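Local coordinates for protein Lys-gingipain W83 (Porphyromonas gingivalis, PDB 6I9A) that cleaves proteins after lysine as a secreted cysteine endopeptidase, here as its calcium-binding catalytic part followed by an Ig-like domain, at residues Gly39-Val44 and Tyr409-Ala414; Thr236-Tyr241 and Val268-Ala273; Ala370-Asn375 and Asn442-Ile447; Thr376-Ala381 and Ser391-Ala396; Ser398-Ser403 and Ala420-Thr425. One frame throughout, in Å; residues are numbered along the deposited sequence. Where two conformers were deposited one is given.

In the fold
Starting from the N terminus, residues 39-44 on an outermost strand of the four-stranded parallel sheet close the longest loop, contact 1, by meeting residues 409-414 of the Ig-like domain. Contact 2 (236-241 with 268-273) nests inside that loop and joins two loops leading into neighbouring strands of the six-stranded sheet. Contact 3 (370-375 with 442-447) opens in the loop before strand 377-378; its segments alternate with those of contact 1, so the two cross. Contacts 4 and 5 lie in series within contact 3, the first an edge hairpin, the second buried side-chain packing between non-adjacent strands that also crosses contact 1. Contacts 1, 3, 4 and 5 all reach the Ig-like sheet.

Contact 1 of 5, residues Gly39-Val44 and Tyr409-Ala414; sequences GFYLDV and YGTGVA
Tyr-41 lays the CE2 side of its ring against the methyl of Thr-411, with CE2 3.9 Å from Thr-411 CG2 in an approach that is oblique to the ring. The two side chains come from opposite directions. Further out, Tyr-41 OH lies 3.7 Å from Gly-410 CA, against the backbone. One water bridges the polar ends: it is 2.8 Å from Tyr-41 OH and equally 2.8 Å from Thr-411 OG1. The phenol also hydrogen-bonds Thr-425 OG1, which in turn bonds the carbonyl of Tyr-409, so its oxygen is held from two directions. With chi1 at 69°, Thr-411 OG1 sits between its backbone N and carbonyl carbon, which leaves CG2 anti to the carbonyl carbon, where it lies 3.7 Å from Gly-39 O. This is an interface between domains. Gly-39, at positive phi, is the C-prime residue of a Schellman motif ending helix 25-37, and the chain passes from it into strand 40-46 at the edge of the parallel sheet. On the Ig-like side, Tyr-409 and Gly-410 form a classic beta bulge opposite Ile-402. Tyr-399 OH adds a hydrogen bond to Gly-39 O.

Contact 2 of 5, residues Thr236-Tyr241 and Val268-Ala273; sequences TNKDKY and VKEKGA
With chi1 at 58°, Asn-237 holds its CG between its own backbone N and carbonyl carbon, and this folded setting presents the amide to the backbone of Gly-272. There it makes a two-way grip: Gly-272 N donates to Asn-237 OD1 at 2.9 Å, and Asn-237 ND2 donates to Gly-272 O at 3.0 Å, in the carbonyl plane and on a lone pair. The second N-H of ND2 reaches Lys-240 O at 2.9 Å. Both acceptors lie in the amide plane, so the three bonds fix the rotation of the group. Tyr-241 lies beside Glu-270 and points the same way, ring and carboxylate planes 27° apart. The ring meets the other segment mainly at its edge, where Gly-272 O lies near the plane, while Tyr-241 OH comes within 3.3 Å of Glu-270 CA and accepts from Asp-239 N at 2.9 Å. A CA-H...O contact from Lys-238 CA to Glu-270 O, 3.2 Å, closes the outer end. Lys-135 of helix 126-141, which also touches Tyr-241, donates through NZ to the carbonyls of Val-268, Lys-271 and Ala-273. The arrangement is a type II beta turn, Asn-237 to Lys-240, whose first side chain clasps a second loop just before adjacent parallel strands 242-247 and 273-279.

Contact 3 of 5, residues Ala370-Asn375 and Asn442-Ile447; sequences AMPKTN and NYLPVI
The Tyr-443 ring carries Lys-373 over one face and has the backbone of Asn-375 at its edge. Lys-373 CB makes a CH-pi contact, 3.8 Å from the ring centroid and 19° off the normal. Further along the same side chain, CE approaches Tyr-443 CE1 to 3.4 Å, and NZ forms an off-centre cation-pi interaction with the ring. At the edge, Tyr-443 CD2 is 3.6 Å from Asn-375 CA, and the Asn-375 amide is turned 44° from the ring plane.

Bends at chi3 (-80°) and again at chi4 fold the lysine's ammonium back over the start of the other segment. There NZ donates to Asn-442 O at 3.1 Å. The same carbonyl receives Lys-373 N at 2.9 Å, and the two donors reach it from opposite faces of its plane. One residue thus supplies both bonds to this oxygen. Leu-444 N donates to Lys-373 O at 2.8 Å, which completes a single beta bridge between Lys-373 and Tyr-443. Beside it, Pro-372 CG packs on Leu-444 CD2 at 3.6 Å, an apolar patch next to the polar bridge. Two waters extend the pairing: one links Asn-375 N to Leu-444 O, the other Asn-375 ND2 to the same carbonyl.

Segment 370-375 belongs to the loop between strands 357-361 and 377-378, and here it runs beside the lead-in to edge strand 446-452. Asn-442 OD1 takes Arg-369 N, Asn-375 bonds Ser-395 and Ser-398, and Val-446 and Asn-375 both rest on Ile-438 of strand 432-439.

Contact 4 of 5, residues Thr376-Ala381 and Ser391-Ala396; sequences TYTLPA and SIQASA
Thr-376 opens the pairing through its carbonyl, which accepts from Ser-395 N at 3.2 Å in a rather bent bond and also receives a CA-H...O contact from Ala-394. Next, Tyr-377 faces Ala-394 as an antiparallel non-hydrogen-bonded pair, the CA atoms only 4.0 Å apart. Its chi1 of 66° places CG between the backbone N and the carbonyl carbon and carries the ring away from Ala-394, toward Val-446 and Lys-448 of strand 446-452; CB stays 4.2 Å from Ala-394 CB. Thr-378 and Gln-393 then form the hydrogen-bonded pair: Thr-378 N donates to Gln-393 O at 2.9 Å, and Gln-393 N returns the bond to Thr-378 O at 3.2 Å. Beyond the strand, Leu-379 sends CD2 to Ile-392 CG2 at 3.9 Å. Pro-380 sets its CD 3.8 Å from Ile-392 CG1, the two side chains meeting at about a right angle. Ile-392 also reaches Val-400 and Ile-402, while Leu-379 and Ile-392 share Val-436, so these apolar groups meet side chains of strands 399-404 and 432-439. Strands 377-378 and 389-394 make an antiparallel beta hairpin, the former an outermost strand of the Ig-like domain's sheet, consistent with the sandwich expected of an Ig-like fold.

Contact 5 of 5, residues Ser398-Ser403 and Ala420-Thr425; sequences SYVAIS and ATVSMT
Val-400 and Val-422 meet at about a right angle, their isopropyl groups crossing so that Val-400 CG1 touches Val-422 CG2 at 3.8 Å. Both valines have CG1 anti to the backbone N (chi1 -177° in Val-400), which directs the two methyls of each to different neighbours. On Val-400 the other methyl, CG2, reaches Ala-420 CB at 3.7 Å. On Val-422 the other methyl, CG1, meets Ile-402 CD1 at 3.8 Å, and here the side chains approach at a slant. Ile-402 is extended beyond CG1 (chi2 175°), with CD1 at its far end, and this single methyl spans two residues of the other strand: besides Val-422 it lies 4.1 Å from Met-424 SD. Met-424 comes across at roughly a right angle, and its bend at chi2 places the sulfur against Ile-402 CD1.

Every second residue therefore takes part, Val-400 and Ile-402 from one strand, Ala-420, Val-422 and Met-424 from the other, as expected where one face of each strand looks inward. The strands are not hydrogen-bonded partners; strand 407-413 lies between them in the sheet order, and their short axes run 7.9 Å apart at closest, 35° from parallel. Ile-392 of strand 389-394 closes in on Val-400 and Ile-402, and Ile-438 packs on Val-400 from strand 432-439.

All five touching residues are buried, and the contact consists of aliphatic and thioether groups. Its cohesion thus comes from close apolar fit and the exclusion of water, while backbone bonds, such as Val-400 with Gly-412, tie these strands to their sheet neighbours.

Contact 1 of 5, residues Gly39-Val44 and Tyr409-Ala414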
# COMPACT_ATOMS: atom_id res chain seq x y z
N GLY A 39 -4.58 8.23 -13.66
CA GLY A 39 -4.74 7.14 -14.61
C GLY A 39 -5.42 5.89 -14.13
O GLY A 39 -5.32 4.83 -14.76
N PHE A 40 -6.18 5.98 -13.00
CA PHE A 40 -6.94 4.80 -12.54
C PHE A 40 -8.32 4.85 -13.15
O PHE A 40 -9.05 5.85 -12.98
CB PHE A 40 -7.08 4.77 -11.03
CG PHE A 40 -5.86 4.45 -10.20
CD1 PHE A 40 -4.57 4.72 -10.66
CD2 PHE A 40 -6.00 3.91 -8.93
CE1 PHE A 40 -3.44 4.41 -9.86
CE2 PHE A 40 -4.87 3.68 -8.11
CZ PHE A 40 -3.62 3.87 -8.61
N TYR A 41 -8.72 3.77 -13.82
CA TYR A 41 -10.13 3.58 -14.25
C TYR A 41 -10.88 3.08 -13.04
O TYR A 41 -10.64 1.96 -12.57
CB TYR A 41 -10.17 2.57 -15.39
CG TYR A 41 -9.74 3.20 -16.70
CD1 TYR A 41 -10.63 3.97 -17.45
CD2 TYR A 41 -8.44 3.06 -17.17
CE1 TYR A 41 -10.24 4.55 -18.65
CE2 TYR A 41 -8.04 3.62 -18.38
CZ TYR A 41 -8.94 4.39 -19.11
OH TYR A 41 -8.52 4.96 -20.27
N LEU A 42 -11.78 3.90 -12.51
CA LEU A 42 -12.50 3.63 -11.28
C LEU A 42 -13.88 3.11 -11.52
O LEU A 42 -14.59 3.65 -12.38
CB LEU A 42 -12.63 4.95 -10.52
CG LEU A 42 -11.28 5.59 -10.10
CD1 LEU A 42 -11.54 7.00 -9.58
CD2 LEU A 42 -10.55 4.76 -9.03
N ASP A 43 -14.30 2.11 -10.77
CA ASP A 43 -15.67 1.60 -10.79
C ASP A 43 -16.12 1.74 -9.35
O ASP A 43 -15.67 1.00 -8.46
CB ASP A 43 -15.68 0.16 -11.29
CG ASP A 43 -17.05 -0.41 -11.56
OD1 ASP A 43 -18.04 0.37 -11.56
OD2 ASP A 43 -17.13 -1.64 -11.75
N VAL A 44 -16.92 2.76 -9.05
CA VAL A 44 -17.23 3.17 -7.67
C VAL A 44 -18.64 2.87 -7.29
O VAL A 44 -19.58 3.29 -7.96
CB VAL A 44 -16.96 4.68 -7.50
CG1 VAL A 44 -17.10 5.10 -6.04
CG2 VAL A 44 -15.57 5.05 -8.03
N TYR A 409 -9.72 10.15 -19.50
CA TYR A 409 -10.00 9.98 -20.94
C TYR A 409 -9.04 8.99 -21.58
O TYR A 409 -9.39 8.35 -22.57
CB TYR A 409 -9.85 11.34 -21.67
CG TYR A 409 -11.00 12.32 -21.50
CD1 TYR A 409 -11.37 12.80 -20.23
CD2 TYR A 409 -11.65 12.86 -22.61
CE1 TYR A 409 -12.37 13.75 -20.08
CE2 TYR A 409 -12.61 13.85 -22.47
CZ TYR A 409 -12.99 14.27 -21.21
OH TYR A 409 -13.99 15.20 -21.06
N GLY A 410 -7.80 8.86 -21.09
CA GLY A 410 -6.87 7.95 -21.74
C GLY A 410 -5.62 7.76 -20.93
O GLY A 410 -5.26 8.62 -20.12
N THR A 411 -4.95 6.64 -21.17
CA THR A 411 -3.69 6.32 -20.49
C THR A 411 -2.71 5.65 -21.43
O THR A 411 -3.12 5.01 -22.42
CB THR A 411 -3.91 5.37 -19.28
OG1 THR A 411 -4.31 4.07 -19.72
CG2 THR A 411 -4.93 5.89 -18.28
N GLY A 412 -1.42 5.70 -21.08
CA GLY A 412 -0.42 4.93 -21.78
C GLY A 412 0.83 4.84 -20.95
O GLY A 412 1.12 5.73 -20.16
N VAL A 413 1.62 3.81 -21.19
CA VAL A 413 2.92 3.62 -20.53
C VAL A 413 4.04 3.94 -21.50
O VAL A 413 4.05 3.42 -22.62
CB VAL A 413 3.05 2.17 -20.02
CG1 VAL A 413 4.42 1.97 -19.39
CG2 VAL A 413 1.96 1.86 -19.00
N ALA A 414 4.98 4.78 -21.11
CA ALA A 414 6.13 5.05 -21.98
C ALA A 414 6.94 3.77 -22.20
O ALA A 414 7.34 3.09 -21.24
CB ALA A 414 7.01 6.12 -21.37
O HOH W 1 -6.40 3.78 -21.57

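Contact 2 of 5, residues Thr236-Tyr241 and Val268-Ala273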
# COMPACT_ATOMS: atom_id res chain seq x y z
N THR A 236 3.46 14.89 15.96
CA THR A 236 3.54 16.27 15.47
C THR A 236 4.08 16.32 14.04
O THR A 236 4.50 17.40 13.59
CB THR A 236 4.47 17.09 16.41
OG1 THR A 236 5.78 16.58 16.28
CG2 THR A 236 4.02 17.09 17.86
N ASN A 237 4.06 15.20 13.28
CA ASN A 237 4.69 15.13 11.97
C ASN A 237 3.81 15.70 10.85
O ASN A 237 3.56 15.06 9.83
CB ASN A 237 5.08 13.67 11.63
CG ASN A 237 3.96 12.67 11.64
OD1 ASN A 237 3.18 12.58 12.60
ND2 ASN A 237 3.82 11.92 10.55
N LYS A 238 3.36 16.95 11.04
CA LYS A 238 2.59 17.62 10.01
C LYS A 238 3.41 17.65 8.75
O LYS A 238 4.61 17.95 8.76
CB LYS A 238 2.16 19.03 10.47
CG LYS A 238 1.39 19.81 9.39
CD LYS A 238 0.81 21.12 9.91
CE LYS A 238 0.31 21.99 8.77
NZ LYS A 238 -0.22 23.28 9.25
N ASP A 239 2.76 17.29 7.61
CA ASP A 239 3.33 17.28 6.28
C ASP A 239 4.45 16.26 6.10
O ASP A 239 5.14 16.30 5.10
CB ASP A 239 3.83 18.68 5.89
CG ASP A 239 2.79 19.78 5.81
OD1 ASP A 239 1.60 19.48 5.69
OD2 ASP A 239 3.17 20.96 5.92
N LYS A 240 4.58 15.28 7.02
CA LYS A 240 5.66 14.30 6.94
C LYS A 240 5.11 12.90 7.17
O LYS A 240 5.41 12.23 8.18
CB LYS A 240 6.74 14.67 7.98
CG LYS A 240 7.47 15.99 7.60
CD LYS A 240 8.51 16.37 8.65
CE LYS A 240 7.90 16.74 9.98
NZ LYS A 240 8.86 17.49 10.90
N TYR A 241 4.27 12.45 6.22
CA TYR A 241 3.51 11.23 6.42
C TYR A 241 4.27 10.01 5.95
O TYR A 241 4.93 9.98 4.92
CB TYR A 241 2.14 11.34 5.71
CG TYR A 241 1.47 12.64 6.11
CD1 TYR A 241 1.30 12.98 7.45
CD2 TYR A 241 1.15 13.59 5.14
CE1 TYR A 241 0.81 14.23 7.82
CE2 TYR A 241 0.63 14.85 5.50
CZ TYR A 241 0.47 15.16 6.85
OH TYR A 241 0.01 16.39 7.27
N VAL A 268 -5.56 9.65 12.18
CA VAL A 268 -5.18 10.90 12.85
C VAL A 268 -4.89 12.00 11.83
O VAL A 268 -4.30 11.80 10.76
CB VAL A 268 -4.02 10.69 13.83
CG1 VAL A 268 -4.49 10.01 15.12
CG2 VAL A 268 -2.84 9.94 13.20
N LYS A 269 -5.32 13.24 12.20
CA LYS A 269 -5.27 14.37 11.29
C LYS A 269 -3.89 15.01 11.21
O LYS A 269 -3.33 15.39 12.23
CB LYS A 269 -6.28 15.45 11.76
CG LYS A 269 -6.36 16.60 10.76
CD LYS A 269 -7.56 17.53 11.06
CE LYS A 269 -7.88 18.48 9.89
NZ LYS A 269 -8.47 17.78 8.67
N GLU A 270 -3.36 15.16 9.99
CA GLU A 270 -2.10 15.88 9.75
C GLU A 270 -0.97 15.38 10.65
O GLU A 270 -0.09 16.13 11.06
CB GLU A 270 -2.31 17.41 9.90
CG GLU A 270 -3.24 17.96 8.81
CD GLU A 270 -3.60 19.43 8.93
OE1 GLU A 270 -3.28 20.04 9.96
OE2 GLU A 270 -4.19 19.96 7.96
N LYS A 271 -0.96 14.07 10.85
CA LYS A 271 0.11 13.38 11.59
C LYS A 271 -0.04 11.90 11.27
O LYS A 271 -1.01 11.49 10.64
CB LYS A 271 0.01 13.71 13.09
CG LYS A 271 -1.23 13.10 13.74
CD LYS A 271 -1.47 13.53 15.21
CE LYS A 271 -1.79 15.00 15.40
NZ LYS A 271 -3.20 15.33 15.00
N GLY A 272 0.88 11.11 11.78
CA GLY A 272 0.78 9.66 11.55
C GLY A 272 1.08 9.27 10.10
O GLY A 272 1.95 9.83 9.42
N ALA A 273 0.38 8.20 9.67
CA ALA A 273 0.67 7.48 8.43
C ALA A 273 -0.33 7.73 7.33
O ALA A 273 -1.50 8.01 7.61
CB ALA A 273 0.65 5.96 8.77

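Contact 3 of 5, residues Ala370-Asn375 and Asn442-Ile447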
# COMPACT_ATOMS: atom_id res chain seq x y z
N ALA A 370 13.82 6.70 -0.53
CA ALA A 370 14.65 7.90 -0.28
C ALA A 370 14.13 9.04 -1.20
O ALA A 370 12.92 9.11 -1.43
CB ALA A 370 16.14 7.59 -0.43
N MET A 371 14.99 9.99 -1.61
CA MET A 371 14.46 11.12 -2.37
C MET A 371 14.04 10.68 -3.77
O MET A 371 14.86 10.21 -4.54
CB MET A 371 15.50 12.23 -2.48
CG MET A 371 14.99 13.47 -3.19
SD MET A 371 13.73 14.38 -2.28
CE MET A 371 14.71 15.02 -0.91
N PRO A 372 12.78 10.89 -4.16
CA PRO A 372 12.37 10.47 -5.52
C PRO A 372 13.05 11.35 -6.59
O PRO A 372 13.44 12.50 -6.33
CB PRO A 372 10.86 10.62 -5.51
CG PRO A 372 10.61 11.72 -4.44
CD PRO A 372 11.63 11.40 -3.37
N LYS A 373 13.21 10.78 -7.76
CA LYS A 373 13.87 11.43 -8.89
C LYS A 373 12.95 12.39 -9.59
O LYS A 373 11.73 12.33 -9.49
CB LYS A 373 14.35 10.35 -9.87
CG LYS A 373 15.49 9.49 -9.23
CD LYS A 373 15.92 8.33 -10.09
CE LYS A 373 15.02 7.13 -10.01
NZ LYS A 373 14.36 6.92 -8.69
N THR A 374 13.55 13.29 -10.37
CA THR A 374 12.80 14.23 -11.19
C THR A 374 12.66 13.61 -12.58
O THR A 374 13.66 13.18 -13.18
CB THR A 374 13.54 15.58 -11.24
OG1 THR A 374 13.56 16.11 -9.91
CG2 THR A 374 12.80 16.61 -12.12
N ASN A 375 11.44 13.53 -13.08
CA ASN A 375 11.20 12.85 -14.34
C ASN A 375 11.55 13.76 -15.52
O ASN A 375 11.69 14.98 -15.35
CB ASN A 375 9.69 12.41 -14.41
CG ASN A 375 9.51 11.12 -15.19
OD1 ASN A 375 10.40 10.74 -15.97
ND2 ASN A 375 8.37 10.44 -15.00
N ASN A 442 9.10 5.93 -7.59
CA ASN A 442 10.26 6.64 -7.07
C ASN A 442 10.61 7.88 -7.92
O ASN A 442 11.76 8.32 -7.90
CB ASN A 442 11.48 5.75 -6.85
CG ASN A 442 12.35 6.34 -5.77
OD1 ASN A 442 11.85 7.04 -4.87
ND2 ASN A 442 13.63 6.05 -5.83
N TYR A 443 9.61 8.44 -8.62
CA TYR A 443 9.74 9.74 -9.28
C TYR A 443 8.69 10.68 -8.77
O TYR A 443 7.56 10.30 -8.45
CB TYR A 443 9.56 9.62 -10.82
CG TYR A 443 10.78 9.10 -11.53
CD1 TYR A 443 11.16 7.76 -11.43
CD2 TYR A 443 11.57 9.95 -12.31
CE1 TYR A 443 12.31 7.29 -12.06
CE2 TYR A 443 12.73 9.49 -12.93
CZ TYR A 443 13.07 8.15 -12.84
OH TYR A 443 14.23 7.71 -13.44
N LEU A 444 9.05 11.97 -8.70
CA LEU A 444 8.08 12.99 -8.41
C LEU A 444 7.05 13.04 -9.54
O LEU A 444 7.41 12.86 -10.71
CB LEU A 444 8.81 14.35 -8.32
CG LEU A 444 9.73 14.47 -7.11
CD1 LEU A 444 10.67 15.68 -7.27
CD2 LEU A 444 8.93 14.63 -5.80
N PRO A 445 5.79 13.29 -9.22
CA PRO A 445 4.76 13.36 -10.29
C PRO A 445 4.91 14.63 -11.12
O PRO A 445 5.39 15.67 -10.63
CB PRO A 445 3.44 13.39 -9.50
CG PRO A 445 3.81 14.07 -8.16
CD PRO A 445 5.23 13.57 -7.87
N VAL A 446 4.45 14.56 -12.36
CA VAL A 446 4.33 15.71 -13.27
C VAL A 446 2.85 15.96 -13.42
O VAL A 446 2.09 15.03 -13.79
CB VAL A 446 4.99 15.41 -14.62
CG1 VAL A 446 4.79 16.57 -15.59
CG2 VAL A 446 6.47 15.06 -14.47
N ILE A 447 2.39 17.17 -13.09
CA ILE A 447 0.95 17.52 -13.13
C ILE A 447 0.82 18.79 -13.94
O ILE A 447 1.25 19.87 -13.51
CB ILE A 447 0.41 17.67 -11.71
CG1 ILE A 447 0.62 16.40 -10.88
CG2 ILE A 447 -1.09 18.11 -11.74
CD1 ILE A 447 0.18 16.58 -9.41
O HOH W 2 16.09 7.79 -4.34
O HOH W 3 6.66 11.38 -12.94
O HOH W 4 9.20 14.72 -11.84

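Contact 4 of 5, residues Thr376-Ala381 and Ser391-Ala396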
# COMPACT_ATOMS: atom_id res chain seq x y z
N THR A 376 11.63 13.16 -16.70
CA THR A 376 11.84 13.85 -17.97
C THR A 376 10.59 13.61 -18.81
O THR A 376 9.98 12.53 -18.71
CB THR A 376 13.08 13.35 -18.68
OG1 THR A 376 12.90 11.97 -19.02
CG2 THR A 376 14.35 13.57 -17.86
N TYR A 377 10.18 14.61 -19.59
CA TYR A 377 8.97 14.45 -20.40
C TYR A 377 8.93 15.55 -21.43
O TYR A 377 9.59 16.59 -21.27
CB TYR A 377 7.71 14.49 -19.49
CG TYR A 377 7.51 15.82 -18.83
CD1 TYR A 377 6.69 16.78 -19.41
CD2 TYR A 377 8.17 16.15 -17.66
CE1 TYR A 377 6.55 18.04 -18.85
CE2 TYR A 377 8.03 17.40 -17.07
CZ TYR A 377 7.21 18.35 -17.68
OH TYR A 377 7.04 19.59 -17.12
N THR A 378 8.13 15.32 -22.45
CA THR A 378 7.78 16.33 -23.46
C THR A 378 6.30 16.21 -23.72
O THR A 378 5.81 15.14 -24.10
CB THR A 378 8.58 16.14 -24.78
OG1 THR A 378 9.97 16.14 -24.48
CG2 THR A 378 8.28 17.26 -25.80
N LEU A 379 5.60 17.32 -23.54
CA LEU A 379 4.18 17.37 -23.88
C LEU A 379 4.01 17.93 -25.28
O LEU A 379 4.73 18.87 -25.66
CB LEU A 379 3.44 18.27 -22.88
CG LEU A 379 3.48 17.86 -21.41
CD1 LEU A 379 2.56 18.74 -20.58
CD2 LEU A 379 3.15 16.36 -21.22
N PRO A 380 3.02 17.45 -26.04
CA PRO A 380 2.72 18.10 -27.33
C PRO A 380 2.13 19.47 -27.10
O PRO A 380 1.50 19.74 -26.06
CB PRO A 380 1.70 17.14 -27.98
CG PRO A 380 0.99 16.51 -26.80
CD PRO A 380 2.07 16.36 -25.73
N ALA A 381 2.28 20.38 -28.10
CA ALA A 381 1.72 21.73 -27.98
C ALA A 381 0.20 21.71 -27.99
O ALA A 381 -0.43 22.59 -27.40
CB ALA A 381 2.22 22.59 -29.13
N SER A 391 0.71 10.66 -28.76
CA SER A 391 2.04 10.33 -28.25
C SER A 391 2.46 11.41 -27.28
O SER A 391 2.33 12.61 -27.54
CB SER A 391 3.03 10.22 -29.41
OG SER A 391 3.07 11.40 -30.20
N ILE A 392 2.99 10.97 -26.12
CA ILE A 392 3.52 11.83 -25.08
C ILE A 392 4.85 11.20 -24.69
O ILE A 392 4.89 10.00 -24.51
CB ILE A 392 2.52 12.04 -23.90
CG1 ILE A 392 1.28 12.83 -24.43
CG2 ILE A 392 3.22 12.75 -22.78
CD1 ILE A 392 0.19 13.22 -23.44
N GLN A 393 5.92 12.00 -24.59
CA GLN A 393 7.18 11.38 -24.25
C GLN A 393 7.47 11.57 -22.76
O GLN A 393 7.19 12.61 -22.18
CB GLN A 393 8.31 11.88 -25.15
CG GLN A 393 8.04 11.57 -26.63
CD GLN A 393 7.03 12.50 -27.26
OE1 GLN A 393 6.92 13.68 -26.90
NE2 GLN A 393 6.27 11.99 -28.24
N ALA A 394 8.03 10.52 -22.16
CA ALA A 394 8.37 10.50 -20.74
C ALA A 394 9.36 9.39 -20.51
O ALA A 394 9.48 8.49 -21.34
CB ALA A 394 7.13 10.33 -19.87
N SER A 395 10.08 9.43 -19.39
CA SER A 395 11.06 8.37 -19.16
C SER A 395 10.42 6.99 -19.25
O SER A 395 9.26 6.80 -18.82
CB SER A 395 11.82 8.52 -17.85
OG SER A 395 10.95 8.30 -16.75
N ALA A 396 11.18 6.02 -19.75
CA ALA A 396 10.69 4.66 -19.93
C ALA A 396 10.02 4.14 -18.65
O ALA A 396 10.60 4.16 -17.58
CB ALA A 396 11.83 3.75 -20.34

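Contact 5 of 5, residues Ser398-Ser403 and Ala420-Thr425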
# COMPACT_ATOMS: atom_id res chain seq x y z
N SER A 398 7.19 5.34 -17.39
CA SER A 398 6.25 6.28 -16.82
C SER A 398 4.85 6.05 -17.33
O SER A 398 4.64 5.60 -18.47
CB SER A 398 6.64 7.71 -17.22
OG SER A 398 7.92 8.07 -16.69
N TYR A 399 3.87 6.34 -16.48
CA TYR A 399 2.44 6.17 -16.79
C TYR A 399 1.84 7.55 -16.99
O TYR A 399 1.91 8.41 -16.10
CB TYR A 399 1.80 5.41 -15.64
CG TYR A 399 0.36 5.00 -15.83
CD1 TYR A 399 -0.04 4.26 -16.96
CD2 TYR A 399 -0.58 5.22 -14.83
CE1 TYR A 399 -1.35 3.78 -17.07
CE2 TYR A 399 -1.88 4.75 -14.94
CZ TYR A 399 -2.25 4.02 -16.05
OH TYR A 399 -3.53 3.51 -16.11
N VAL A 400 1.24 7.72 -18.19
CA VAL A 400 0.68 9.01 -18.59
C VAL A 400 -0.83 8.93 -18.63
O VAL A 400 -1.38 8.00 -19.22
CB VAL A 400 1.25 9.40 -19.97
CG1 VAL A 400 0.74 10.78 -20.39
CG2 VAL A 400 2.79 9.37 -19.99
N ALA A 401 -1.51 9.94 -18.08
CA ALA A 401 -2.97 9.96 -18.03
C ALA A 401 -3.46 11.30 -18.47
O ALA A 401 -2.99 12.34 -17.98
CB ALA A 401 -3.47 9.67 -16.61
N ILE A 402 -4.49 11.31 -19.34
CA ILE A 402 -5.16 12.52 -19.78
C ILE A 402 -6.57 12.50 -19.21
O ILE A 402 -7.28 11.52 -19.37
CB ILE A 402 -5.17 12.64 -21.31
CG1 ILE A 402 -3.73 12.71 -21.86
CG2 ILE A 402 -6.00 13.87 -21.75
CD1 ILE A 402 -3.67 12.69 -23.40
N SER A 403 -6.98 13.60 -18.55
CA SER A 403 -8.28 13.66 -17.90
C SER A 403 -8.81 15.09 -17.96
O SER A 403 -8.11 16.02 -18.35
CB SER A 403 -8.18 13.19 -16.44
OG SER A 403 -7.43 14.10 -15.65
N ALA A 420 5.12 7.21 -24.87
CA ALA A 420 3.84 6.71 -24.40
C ALA A 420 2.79 6.95 -25.47
O ALA A 420 2.60 8.10 -25.89
CB ALA A 420 3.42 7.39 -23.11
N THR A 421 2.10 5.89 -25.89
CA THR A 421 0.99 6.03 -26.81
C THR A 421 -0.25 5.98 -25.91
O THR A 421 -0.61 4.94 -25.34
CB THR A 421 1.02 4.95 -27.91
OG1 THR A 421 2.24 5.08 -28.61
CG2 THR A 421 -0.17 5.08 -28.89
N VAL A 422 -0.82 7.16 -25.67
CA VAL A 422 -1.96 7.31 -24.77
C VAL A 422 -3.23 6.95 -25.52
O VAL A 422 -3.64 7.67 -26.45
CB VAL A 422 -2.03 8.75 -24.22
CG1 VAL A 422 -3.23 8.93 -23.28
CG2 VAL A 422 -0.73 9.12 -23.50
N SER A 423 -3.82 5.84 -25.16
CA SER A 423 -5.02 5.30 -25.82
C SER A 423 -6.23 6.00 -25.22
O SER A 423 -6.49 5.92 -24.01
CB SER A 423 -5.10 3.79 -25.62
OG SER A 423 -5.12 3.45 -24.23
N MET A 424 -7.00 6.67 -26.09
CA MET A 424 -8.13 7.46 -25.64
C MET A 424 -9.39 6.65 -25.60
O MET A 424 -10.03 6.43 -26.63
CB MET A 424 -8.30 8.70 -26.55
CG MET A 424 -7.08 9.56 -26.61
SD MET A 424 -6.57 10.23 -25.00
CE MET A 424 -7.93 11.31 -24.68
N THR A 425 -9.77 6.17 -24.42
CA THR A 425 -11.00 5.41 -24.23
C THR A 425 -12.20 6.35 -24.31
O THR A 425 -13.31 5.92 -24.64
CB THR A 425 -10.94 4.61 -22.94
OG1 THR A 425 -10.61 5.49 -21.86
CG2 THR A 425 -9.94 3.46 -23.05